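Local structure of proteasome assembly chaperone 2 (PAC2) homologue Rv2125 (Mycobacterium tuberculosis, 5UN0) at residues P64-S69 with V81-V86; L99-I103 with F159-C163; D120-R125 with L231-Q236; I191-R195 with L207-P211. The protein is of unknown function in the mycobacterium but is a homologue of the eukaryotic proteasome assembly chaperone 2. One frame throughout, in Å; residues are numbered along the deposited sequence.

Contact 1. Residues P64-S69 with V81-V86; sequences PAMRIS and VLMCGV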
loop_
_atom_site.group_PDB
_atom_site.type_symbol
_atom_site.label_atom_id
_atom_site.label_comp_id
_atom_site.label_asym_id
_atom_site.label_seq_id
_atom_site.Cartn_x
_atom_site.Cartn_y
_atom_site.Cartn_z
ATOM N N PRO A 64 -13.879 -6.918 -3.685
ATOM C CA PRO A 64 -14.210 -5.786 -2.837
ATOM C C PRO A 64 -15.060 -4.814 -3.613
ATOM O O PRO A 64 -14.877 -4.672 -4.820
ATOM C CB PRO A 64 -12.855 -5.165 -2.526
ATOM C CG PRO A 64 -11.990 -5.578 -3.660
ATOM C CD PRO A 64 -12.445 -6.951 -4.025
ATOM N N ALA A 65 -15.992 -4.164 -2.931
ATOM C CA ALA A 65 -16.958 -3.309 -3.599
ATOM C C ALA A 65 -17.755 -2.509 -2.599
ATOM O O ALA A 65 -17.632 -2.703 -1.372
ATOM C CB ALA A 65 -17.896 -4.156 -4.453
ATOM N N MET A 66 -18.605 -1.637 -3.146
ATOM C CA MET A 66 -19.553 -0.850 -2.365
ATOM C C MET A 66 -20.970 -1.356 -2.608
ATOM O O MET A 66 -21.481 -1.231 -3.708
ATOM C CB MET A 66 -19.454 0.618 -2.766
ATOM C CG MET A 66 -19.964 1.581 -1.708
ATOM S SD MET A 66 -18.939 1.515 -0.224
ATOM C CE MET A 66 -20.162 1.898 1.021
ATOM N N ARG A 67 -21.590 -1.943 -1.583
ATOM C CA ARG A 67 -22.972 -2.453 -1.674
ATOM C C ARG A 67 -23.998 -1.421 -1.206
ATOM O O ARG A 67 -23.906 -0.868 -0.105
ATOM C CB ARG A 67 -23.121 -3.768 -0.903
ATOM C CG ARG A 67 -22.456 -4.915 -1.635
ATOM C CD ARG A 67 -22.075 -6.129 -0.759
ATOM N NE ARG A 67 -20.934 -6.861 -1.350
ATOM C CZ ARG A 67 -19.662 -6.448 -1.267
ATOM N NH1 ARG A 67 -19.353 -5.324 -0.616
ATOM N NH2 ARG A 67 -18.685 -7.155 -1.830
ATOM N N ILE A 68 -24.957 -1.135 -2.078
ATOM C CA ILE A 68 -26.023 -0.200 -1.778
ATOM C C ILE A 68 -27.330 -0.969 -1.820
ATOM O O ILE A 68 -27.655 -1.596 -2.830
ATOM C CB ILE A 68 -26.043 0.965 -2.783
ATOM C CG1 ILE A 68 -24.701 1.710 -2.741
ATOM C CG2 ILE A 68 -27.213 1.905 -2.495
ATOM C CD1 ILE A 68 -24.594 2.903 -3.674
ATOM N N SER A 69 -28.072 -0.932 -0.717
ATOM C CA SER A 69 -29.357 -1.620 -0.627
ATOM C C SER A 69 -30.468 -0.685 -0.097
ATOM O O SER A 69 -30.176 0.373 0.474
ATOM C CB SER A 69 -29.207 -2.865 0.243
ATOM O OG SER A 69 -28.746 -2.531 1.528
ATOM N N VAL A 81 -31.673 4.186 2.702
ATOM C CA VAL A 81 -30.720 3.615 1.755
ATOM C C VAL A 81 -29.415 3.365 2.465
ATOM O O VAL A 81 -28.800 4.285 3.014
ATOM C CB VAL A 81 -30.469 4.530 0.540
ATOM C CG1 VAL A 81 -29.395 3.925 -0.343
ATOM C CG2 VAL A 81 -31.741 4.716 -0.263
ATOM N N LEU A 82 -29.001 2.107 2.448
ATOM C CA LEU A 82 -27.842 1.660 3.219
ATOM C C LEU A 82 -26.675 1.489 2.286
ATOM O O LEU A 82 -26.845 1.022 1.164
ATOM C CB LEU A 82 -28.127 0.331 3.935
ATOM C CG LEU A 82 -29.268 0.334 4.943
ATOM C CD1 LEU A 82 -29.350 -0.972 5.696
ATOM C CD2 LEU A 82 -29.107 1.467 5.926
ATOM N N MET A 83 -25.496 1.870 2.773
ATOM C CA MET A 83 -24.251 1.710 2.030
ATOM C C MET A 83 -23.194 1.078 2.910
ATOM O O MET A 83 -22.984 1.487 4.042
ATOM C CB MET A 83 -23.735 3.046 1.544
ATOM C CG MET A 83 -24.628 3.710 0.524
ATOM S SD MET A 83 -23.918 5.288 0.069
ATOM C CE MET A 83 -25.223 5.936 -0.974
ATOM N N CYS A 84 -22.533 0.063 2.386
ATOM C CA CYS A 84 -21.550 -0.622 3.174
ATOM C C CYS A 84 -20.506 -1.263 2.303
ATOM O O CYS A 84 -20.822 -1.905 1.306
ATOM C CB CYS A 84 -22.195 -1.679 4.047
ATOM S SG CYS A 84 -21.155 -2.011 5.472
ATOM N N GLY A 85 -19.249 -1.089 2.699
ATOM C CA GLY A 85 -18.156 -1.649 1.952
ATOM C C GLY A 85 -16.836 -1.013 2.288
ATOM O O GLY A 85 -16.776 -0.018 3.002
ATOM N N VAL A 86 -15.777 -1.609 1.751
ATOM C CA VAL A 86 -14.424 -1.219 2.076
ATOM C C VAL A 86 -14.076 0.137 1.500
ATOM O O VAL A 86 -14.563 0.530 0.434
ATOM C CB VAL A 86 -13.374 -2.234 1.570
ATOM C CG1 VAL A 86 -13.690 -3.648 2.057
ATOM C CG2 VAL A 86 -13.238 -2.174 0.048
#

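Contact 2. Residues L99-I103 with F159-C163; sequences LLAVI and FQSAC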
loop_
_atom_site.group_PDB
_atom_site.type_symbol
_atom_site.label_atom_id
_atom_site.label_comp_id
_atom_site.label_asym_id
_atom_site.label_seq_id
_atom_site.Cartn_x
_atom_site.Cartn_y
_atom_site.Cartn_z
ATOM N N LEU A 99 -21.359 8.110 -5.959
ATOM C CA LEU A 99 -22.326 7.943 -4.880
ATOM C C LEU A 99 -23.337 9.058 -4.884
ATOM O O LEU A 99 -24.526 8.825 -4.720
ATOM C CB LEU A 99 -21.629 7.926 -3.510
ATOM C CG LEU A 99 -20.617 6.819 -3.195
ATOM C CD1 LEU A 99 -20.110 6.988 -1.783
ATOM C CD2 LEU A 99 -21.231 5.443 -3.374
ATOM N N LEU A 100 -22.864 10.276 -5.073
ATOM C CA LEU A 100 -23.765 11.441 -5.224
ATOM C C LEU A 100 -24.788 11.308 -6.353
ATOM O O LEU A 100 -25.930 11.746 -6.208
ATOM C CB LEU A 100 -22.957 12.718 -5.435
ATOM C CG LEU A 100 -22.234 13.165 -4.187
ATOM C CD1 LEU A 100 -21.430 14.394 -4.529
ATOM C CD2 LEU A 100 -23.219 13.473 -3.066
ATOM N N ALA A 101 -24.372 10.722 -7.475
ATOM C CA ALA A 101 -25.287 10.489 -8.579
ATOM C C ALA A 101 -26.380 9.518 -8.154
ATOM O O ALA A 101 -27.551 9.656 -8.537
ATOM C CB ALA A 101 -24.539 9.953 -9.792
ATOM N N VAL A 102 -25.997 8.529 -7.360
ATOM C CA VAL A 102 -26.967 7.564 -6.819
ATOM C C VAL A 102 -27.924 8.347 -5.949
ATOM O O VAL A 102 -29.141 8.213 -6.037
ATOM C CB VAL A 102 -26.295 6.448 -5.974
ATOM C CG1 VAL A 102 -27.317 5.416 -5.531
ATOM C CG2 VAL A 102 -25.193 5.736 -6.750
ATOM N N ILE A 103 -27.342 9.188 -5.110
ATOM C CA ILE A 103 -28.104 10.024 -4.192
ATOM C C ILE A 103 -29.080 10.904 -4.930
ATOM O O ILE A 103 -30.205 11.099 -4.490
ATOM C CB ILE A 103 -27.144 10.885 -3.353
ATOM C CG1 ILE A 103 -26.696 10.067 -2.162
ATOM C CG2 ILE A 103 -27.785 12.197 -2.902
ATOM C CD1 ILE A 103 -25.549 10.701 -1.417
ATOM N N PHE A 159 -16.377 12.003 1.950
ATOM C CA PHE A 159 -17.713 11.813 1.413
ATOM C C PHE A 159 -18.655 12.750 2.130
ATOM O O PHE A 159 -19.524 13.381 1.515
ATOM C CB PHE A 159 -18.154 10.367 1.617
ATOM C CG PHE A 159 -19.583 10.093 1.231
ATOM C CD1 PHE A 159 -20.386 9.318 2.042
ATOM C CD2 PHE A 159 -20.113 10.587 0.040
ATOM C CE1 PHE A 159 -21.690 9.041 1.691
ATOM C CE2 PHE A 159 -21.415 10.309 -0.330
ATOM C CZ PHE A 159 -22.209 9.533 0.505
ATOM N N GLN A 160 -18.468 12.840 3.434
ATOM C CA GLN A 160 -19.261 13.738 4.241
ATOM C C GLN A 160 -19.152 15.115 3.628
ATOM O O GLN A 160 -20.153 15.757 3.334
ATOM C CB GLN A 160 -18.740 13.734 5.681
ATOM C CG GLN A 160 -19.700 14.269 6.724
ATOM C CD GLN A 160 -19.638 15.760 6.874
ATOM O OE1 GLN A 160 -19.028 16.452 6.061
ATOM N NE2 GLN A 160 -20.258 16.273 7.939
ATOM N N SER A 161 -17.907 15.552 3.447
ATOM C CA SER A 161 -17.574 16.853 2.876
ATOM C C SER A 161 -18.061 17.036 1.441
ATOM O O SER A 161 -18.376 18.143 1.021
ATOM C CB SER A 161 -16.066 17.055 2.915
ATOM O OG SER A 161 -15.673 18.036 1.977
ATOM N N ALA A 162 -18.086 15.956 0.681
ATOM C CA ALA A 162 -18.645 15.988 -0.664
ATOM C C ALA A 162 -20.171 16.203 -0.642
ATOM O O ALA A 162 -20.730 16.807 -1.553
ATOM C CB ALA A 162 -18.307 14.698 -1.395
ATOM N N CYS A 163 -20.837 15.722 0.399
ATOM C CA CYS A 163 -22.285 15.897 0.508
ATOM C C CYS A 163 -22.619 17.351 0.835
ATOM O O CYS A 163 -23.401 18.000 0.125
ATOM C CB CYS A 163 -22.870 14.954 1.559
ATOM S SG CYS A 163 -22.993 13.254 0.967
#

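Contact 3. Residues D120-R125 with L231-Q236; sequences DTPHTR and LAEYVQ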
loop_
_atom_site.group_PDB
_atom_site.type_symbol
_atom_site.label_atom_id
_atom_site.label_comp_id
_atom_site.label_asym_id
_atom_site.label_seq_id
_atom_site.Cartn_x
_atom_site.Cartn_y
_atom_site.Cartn_z
ATOM N N ASP A 120 -8.142 6.064 23.912
ATOM C CA ASP A 120 -7.895 5.816 25.326
ATOM C C ASP A 120 -9.218 6.040 26.054
ATOM O O ASP A 120 -9.602 7.184 26.310
ATOM C CB ASP A 120 -6.820 6.767 25.889
ATOM C CG ASP A 120 -5.491 6.688 25.137
ATOM O OD1 ASP A 120 -5.028 5.571 24.796
ATOM O OD2 ASP A 120 -4.899 7.767 24.905
ATOM N N THR A 121 -9.920 4.947 26.360
ATOM C CA THR A 121 -11.237 5.027 27.001
ATOM C C THR A 121 -11.568 3.709 27.721
ATOM O O THR A 121 -11.248 2.629 27.222
ATOM C CB THR A 121 -12.337 5.383 25.967
ATOM O OG1 THR A 121 -13.607 5.531 26.616
ATOM C CG2 THR A 121 -12.441 4.313 24.875
ATOM N N PRO A 122 -12.199 3.783 28.904
ATOM C CA PRO A 122 -12.520 2.538 29.622
ATOM C C PRO A 122 -13.616 1.730 28.932
ATOM O O PRO A 122 -14.475 2.297 28.253
ATOM C CB PRO A 122 -13.005 3.011 31.002
ATOM C CG PRO A 122 -13.166 4.488 30.915
ATOM C CD PRO A 122 -12.681 4.990 29.592
ATOM N N HIS A 123 -13.565 0.414 29.099
ATOM C CA HIS A 123 -14.629 -0.463 28.624
ATOM C C HIS A 123 -15.739 -0.590 29.652
ATOM O O HIS A 123 -16.777 -1.189 29.375
ATOM C CB HIS A 123 -14.079 -1.849 28.292
ATOM C CG HIS A 123 -13.649 -2.640 29.493
ATOM N ND1 HIS A 123 -12.396 -2.522 30.052
ATOM C CD2 HIS A 123 -14.298 -3.581 30.224
ATOM C CE1 HIS A 123 -12.293 -3.348 31.078
ATOM N NE2 HIS A 123 -13.433 -4.003 31.204
ATOM N N THR A 124 -15.507 -0.031 30.837
ATOM C CA THR A 124 -16.449 -0.131 31.955
ATOM C C THR A 124 -17.323 1.120 32.091
ATOM O O THR A 124 -18.103 1.242 33.044
ATOM C CB THR A 124 -15.704 -0.369 33.282
ATOM O OG1 THR A 124 -14.833 0.738 33.559
ATOM C CG2 THR A 124 -14.883 -1.643 33.202
ATOM N N ARG A 125 -17.189 2.039 31.137
ATOM C CA ARG A 125 -17.990 3.264 31.110
ATOM C C ARG A 125 -18.452 3.572 29.688
ATOM O O ARG A 125 -17.876 3.066 28.725
ATOM C CB ARG A 125 -17.191 4.428 31.694
ATOM C CG ARG A 125 -17.367 4.588 33.198
ATOM C CD ARG A 125 -16.203 5.365 33.815
ATOM N NE ARG A 125 -16.222 5.487 35.281
ATOM C CZ ARG A 125 -16.217 6.643 35.967
ATOM N NH1 ARG A 125 -16.190 7.836 35.363
ATOM N NH2 ARG A 125 -16.228 6.611 37.297
ATOM N N LEU A 231 -6.761 0.758 34.595
ATOM C CA LEU A 231 -8.142 1.197 34.599
ATOM C C LEU A 231 -8.319 2.430 35.413
ATOM O O LEU A 231 -9.035 3.322 34.995
ATOM C CB LEU A 231 -9.091 0.153 35.168
ATOM C CG LEU A 231 -10.073 -0.502 34.187
ATOM C CD1 LEU A 231 -9.452 -0.849 32.844
ATOM C CD2 LEU A 231 -10.693 -1.758 34.773
ATOM N N ALA A 232 -7.692 2.486 36.585
ATOM C CA ALA A 232 -7.886 3.640 37.438
ATOM C C ALA A 232 -7.561 4.887 36.642
ATOM O O ALA A 232 -8.289 5.881 36.709
ATOM C CB ALA A 232 -7.019 3.572 38.672
ATOM N N GLU A 233 -6.487 4.815 35.856
ATOM C CA GLU A 233 -6.076 5.952 35.059
ATOM C C GLU A 233 -7.230 6.366 34.175
ATOM O O GLU A 233 -7.666 7.524 34.188
ATOM C CB GLU A 233 -4.876 5.589 34.159
ATOM C CG GLU A 233 -3.530 5.388 34.863
ATOM C CD GLU A 233 -2.327 5.872 34.049
ATOM O OE1 GLU A 233 -2.171 7.098 33.924
ATOM O OE2 GLU A 233 -1.508 5.050 33.562
ATOM N N TYR A 234 -7.729 5.395 33.420
ATOM C CA TYR A 234 -8.781 5.649 32.447
ATOM C C TYR A 234 -10.090 6.058 33.076
ATOM O O TYR A 234 -10.708 7.029 32.656
ATOM C CB TYR A 234 -9.001 4.405 31.581
ATOM C CG TYR A 234 -8.108 4.347 30.357
ATOM C CD1 TYR A 234 -7.126 5.319 30.108
ATOM C CD2 TYR A 234 -8.236 3.314 29.449
ATOM C CE1 TYR A 234 -6.323 5.246 28.986
ATOM C CE2 TYR A 234 -7.436 3.233 28.325
ATOM C CZ TYR A 234 -6.481 4.200 28.098
ATOM O OH TYR A 234 -5.678 4.122 26.979
ATOM N N VAL A 235 -10.510 5.313 34.089
ATOM C CA VAL A 235 -11.801 5.572 34.716
ATOM C C VAL A 235 -11.884 7.036 35.116
ATOM O O VAL A 235 -12.946 7.635 35.016
ATOM C CB VAL A 235 -12.090 4.658 35.929
ATOM C CG1 VAL A 235 -12.337 3.230 35.469
ATOM C CG2 VAL A 235 -10.942 4.702 36.908
ATOM N N GLN A 236 -10.768 7.627 35.533
ATOM C CA GLN A 236 -10.752 9.055 35.790
ATOM C C GLN A 236 -9.507 9.729 35.218
ATOM O O GLN A 236 -9.520 10.242 34.091
ATOM C CB GLN A 236 -10.897 9.354 37.282
ATOM C CG GLN A 236 -12.129 8.705 37.954
ATOM C CD GLN A 236 -13.474 9.095 37.343
ATOM O OE1 GLN A 236 -14.387 8.273 37.254
ATOM N NE2 GLN A 236 -13.606 10.348 36.935
#

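Contact 4. Residues I191-R195 with L207-P211; sequences IALLR and LADLP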
loop_
_atom_site.group_PDB
_atom_site.type_symbol
_atom_site.label_atom_id
_atom_site.label_comp_id
_atom_site.label_asym_id
_atom_site.label_seq_id
_atom_site.Cartn_x
_atom_site.Cartn_y
_atom_site.Cartn_z
ATOM N N ILE A 191 -24.462 -0.216 19.342
ATOM C CA ILE A 191 -25.652 0.331 19.969
ATOM C C ILE A 191 -25.601 1.842 19.884
ATOM O O ILE A 191 -26.504 2.483 19.323
ATOM C CB ILE A 191 -25.778 -0.101 21.436
ATOM C CG1 ILE A 191 -26.197 -1.577 21.503
ATOM C CG2 ILE A 191 -26.779 0.788 22.155
ATOM C CD1 ILE A 191 -26.508 -2.108 22.889
ATOM N N ALA A 192 -24.517 2.397 20.425
ATOM C CA ALA A 192 -24.326 3.846 20.476
ATOM C C ALA A 192 -24.520 4.490 19.116
ATOM O O ALA A 192 -25.234 5.468 19.001
ATOM C CB ALA A 192 -22.956 4.181 21.021
ATOM N N LEU A 193 -23.906 3.924 18.087
ATOM C CA LEU A 193 -24.044 4.468 16.728
ATOM C C LEU A 193 -25.491 4.402 16.250
ATOM O O LEU A 193 -25.989 5.328 15.635
ATOM C CB LEU A 193 -23.147 3.726 15.722
ATOM C CG LEU A 193 -21.625 3.929 15.815
ATOM C CD1 LEU A 193 -20.903 3.013 14.826
ATOM C CD2 LEU A 193 -21.209 5.380 15.583
ATOM N N LEU A 194 -26.146 3.289 16.542
ATOM C CA LEU A 194 -27.529 3.090 16.146
ATOM C C LEU A 194 -28.427 4.147 16.754
ATOM O O LEU A 194 -29.351 4.640 16.103
ATOM C CB LEU A 194 -28.013 1.703 16.571
ATOM C CG LEU A 194 -27.565 0.577 15.642
ATOM C CD1 LEU A 194 -27.753 -0.757 16.341
ATOM C CD2 LEU A 194 -28.315 0.643 14.302
ATOM N N ARG A 195 -28.150 4.500 17.999
ATOM C CA ARG A 195 -28.939 5.510 18.675
ATOM C C ARG A 195 -28.769 6.864 17.997
ATOM O O ARG A 195 -29.727 7.625 17.871
ATOM C CB ARG A 195 -28.575 5.548 20.160
ATOM C CG ARG A 195 -29.123 4.330 20.870
ATOM C CD ARG A 195 -28.516 4.092 22.231
ATOM N NE ARG A 195 -29.141 2.918 22.844
ATOM C CZ ARG A 195 -28.839 2.445 24.049
ATOM N NH1 ARG A 195 -27.907 3.040 24.785
ATOM N NH2 ARG A 195 -29.465 1.368 24.513
ATOM N N LEU A 207 -33.293 -2.803 18.862
ATOM C CA LEU A 207 -31.961 -3.270 19.214
ATOM C C LEU A 207 -31.927 -4.775 19.384
ATOM O O LEU A 207 -30.854 -5.380 19.290
ATOM C CB LEU A 207 -31.448 -2.602 20.477
ATOM C CG LEU A 207 -31.272 -1.090 20.372
ATOM C CD1 LEU A 207 -31.255 -0.473 21.758
ATOM C CD2 LEU A 207 -29.997 -0.750 19.624
ATOM N N ALA A 208 -33.090 -5.379 19.635
ATOM C CA ALA A 208 -33.202 -6.836 19.783
ATOM C C ALA A 208 -32.315 -7.398 20.915
ATOM O O ALA A 208 -32.545 -7.090 22.087
ATOM C CB ALA A 208 -32.907 -7.529 18.456
ATOM N N ASP A 209 -31.306 -8.197 20.557
ATOM C CA ASP A 209 -30.499 -8.940 21.515
ATOM C C ASP A 209 -29.166 -8.246 21.812
ATOM O O ASP A 209 -28.301 -8.814 22.484
ATOM C CB ASP A 209 -30.211 -10.331 20.921
ATOM C CG ASP A 209 -30.110 -11.442 21.976
ATOM O OD1 ASP A 209 -30.798 -11.367 23.025
ATOM O OD2 ASP A 209 -29.356 -12.424 21.730
ATOM N N LEU A 210 -28.989 -7.025 21.316
ATOM C CA LEU A 210 -27.694 -6.346 21.441
ATOM C C LEU A 210 -27.281 -6.073 22.896
ATOM O O LEU A 210 -26.127 -6.295 23.258
ATOM C CB LEU A 210 -27.653 -5.051 20.609
ATOM C CG LEU A 210 -27.306 -5.198 19.124
ATOM C CD1 LEU A 210 -27.463 -3.869 18.411
ATOM C CD2 LEU A 210 -25.896 -5.723 18.910
ATOM N N PRO A 211 -28.215 -5.591 23.734
ATOM C CA PRO A 211 -27.831 -5.319 25.121
ATOM C C PRO A 211 -27.241 -6.545 25.818
ATOM O O PRO A 211 -26.199 -6.454 26.463
ATOM C CB PRO A 211 -29.152 -4.901 25.766
ATOM C CG PRO A 211 -29.937 -4.305 24.646
ATOM C CD PRO A 211 -29.596 -5.150 23.452
#

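Contact 1. Residues P64-S69 with V81-V86
Met-66 reaches across to the neighbouring strand and lays its terminal methyl over the backbone there: CE is 3.8 Å from Met-83 CB and also lies against the Met-83 to Cys-84 peptide, while SD passes beside Gly-85. With CG anti to the backbone N (chi1 -158°), the bends at chi2 and chi3 let the flexible thioether turn across onto the backbone of 83-85. Glycine suits position 85 because at phi 162° a CB would run into the preceding carbonyl oxygen and crowd Ala-65 O; Gly-85 CA instead makes a CA-H...O contact of 3.5 Å with Ala-65 O.

Ser-69 pairs with Leu-82 through two backbone bonds, from Ser-69 N to Leu-82 O at 3.0 Å and from Leu-82 N to Ser-69 O at 2.9 Å. Its small side chain sits beside Leu-82; Ser-69 OG is 3.8 Å from Leu-82 CB. Arg-67 and Cys-84 form the next hydrogen-bonded pair of this antiparallel hairpin, and the Arg-67 guanidinium turns to Gln-62 OE1. Between the two pairs, Ile-68 and Met-83 occupy a non-hydrogen-bonded position on the opposite face. They run side by side, with Ile-68 CG1 3.8 Å from Met-83 CG, and Ile-68 CG2 meets Val-81 CG1 at 3.7 Å. A beta-branched residue and an unbranched one thus share an apolar surface.

Strand 31-36 flanks 66-71 and strand 2-7 flanks 80-85, so the hairpin lies inside the mixed sheet. Helix 16-27 packs on the face that carries Leu-82, and helix 92-105 covers the face of Ile-68.

Contact 2. Residues L99-I103 with F159-C163
Phe-159 begins the contact by sliding its ring between the two helices, where Leu-99 and Ile-103 meet it in different ways. Leu-99 CD1 stands over one face, 4.0 Å from the ring centroid and 14° off the normal, a CH-pi contact in which the leucine crosses the phenylalanine at about a right angle. Ile-103 comes from the opposite direction and touches the edge: its CD1 is 4.0 Å from Phe-159 CZ. The ring gets there because its CG is anti to the backbone N (chi1 174°), which carries it out to helix 92-105. A large flat side chain suits this place, since the axes of the short helical segments approach no closer than 11.5 Å and something must bridge the interval.

One turn on, Ala-162 offers a small methyl, and Leu-100 extends over it. Leu-100 CD1 is 4.4 Å from Ala-162 CB and also touches the carbonyl oxygen of that residue. Cys-163 then takes the second branch of the same leucine, Leu-100 CD2 standing 4.0 Å from Cys-163 SG, and its sulfur also approaches Ile-103 CD1 at 4.3 Å. Compact and apolar enough for this buried position, the thiol meets both the leucine and the isoleucine.

The segments run in roughly the same direction, inclined by 47°, and the contact is almost entirely apolar side-chain packing. Beneath it lies strand 110-119: Val-111 touches both Ile-103 and Phe-159, and Ile-113 also touches Phe-159. Strand 170-178 supports the far end, with Ala-170 against Cys-163, so both helices rest on one face of the alpha/beta sheet.

Contact 3. Residues D120-R125 with L231-Q236
The backbones come nearest at Pro-122 and Tyr-234, whose CA atoms are 5.6 Å apart. Residues 120-125 are an irregular loop, extended at Thr-121 and Pro-122 and turning at His-123 and Thr-124; residues 231-235 form a short helix, whose backbone bond from Val-235 N to Leu-231 O closes a turn.

Tyr-234 buries more surface here than any other residue. Its ring lies along the loop, one face covered by the Asp-120 to Thr-121 peptide, with Thr-121 N 3.6 Å from Tyr-234 CE2. The hydroxyl projects beyond and donates to Asp-120 OD1 at 2.7 Å, meeting the carboxylate from above its plane, 39° out of it. His-179 NE2 is a second hydrogen-bonding partner of the same hydroxyl, so two groups fix the end of the ring. Tyrosine suits the place because its flat ring lies on the loop backbone while its hydroxyl, at the far end, reaches Asp-120 and His-179.

This loop leads from strand 110-119 to strand 129-132 of the alpha/beta PAC2-family fold, and the helix at the end of the modelled chain closes over it. Pro-122, whose ring restricts the backbone phi and so helps keep the loop extended, sets CG 4.2 Å from Tyr-234 CB. Farther along, His-123 CE1 and Leu-231 CD1 are 4.2 Å apart, the two side chains crossing at about a right angle. The imidazole is held by Tyr-180 OH at ND1. Thr-124 OG1 merely touches Val-235 CG1, at 4.0 Å.

Contact 4. Residues I191-R195 with L207-P211
Ile-191 and Arg-195, which both reach residues 207-211, are joined by the helical bond from Arg-195 N to Ile-191 O, 2.9 Å long. The bond spaces the two residues one turn apart, so their side chains emerge on the same flank of the helix. On the other side, the bond from Leu-210 N to Leu-207 O, 3.2 Å, closes a type II' beta turn that brings both leucines round to face that flank.

Leu-194 CD1 is the meeting point, 3.7 Å from Leu-210 CD1 and 4.0 Å from Leu-207 CD2. The Leu-194 side chain crosses that of Leu-210 at about a right angle but slides past that of Leu-207 in the opposite direction. Ile-191 passes Leu-210 likewise, its CG1 lying 3.9 Å from Leu-210 CB, and its CD1, at the end of the extended CG1 branch, meets Pro-211 N. Branched aliphatic side chains suit such interleaving. Arg-195 closes the outer side: its chain, extended from CG to NE, lays one face of the guanidinium over Ile-191 CG2 and presents an edge to Leu-207, with Arg-195 NH2 3.8 Å from Leu-207 CD1. The guanidinium itself thus covers the apolar pair at the surface. Proline is at home as Pro-211, in the first turn of helix 210-222, where its missing N-H costs no helical bond.

The contact ties helix 188-201 to the start of helix 210-222, while His-23 and Leu-24 of helix 16-27 pack against Leu-194.

Contacts 1 and 2 form one continuous packed region: their centres are 13 Å apart, and Ile-68 CD1 of the first lies 4.1 Å from Val-102 CG1 in the helix of the second. Contact 4 is about 21 Å from contact 1 between centres, with nearest atoms about 8 Å apart, while contact 2 lies beyond the chain's centre from it. Contact 3 lies farthest from contact 2, about 37 Å between centres, and about 21 Å from contact 4, with nearest atoms about 9 Å apart. Along the chain, contact 4 is nested in the long loop that contact 3 closes, and helix 210-222 leads from one to the other. The segments of contacts 2 and 3 alternate along the chain.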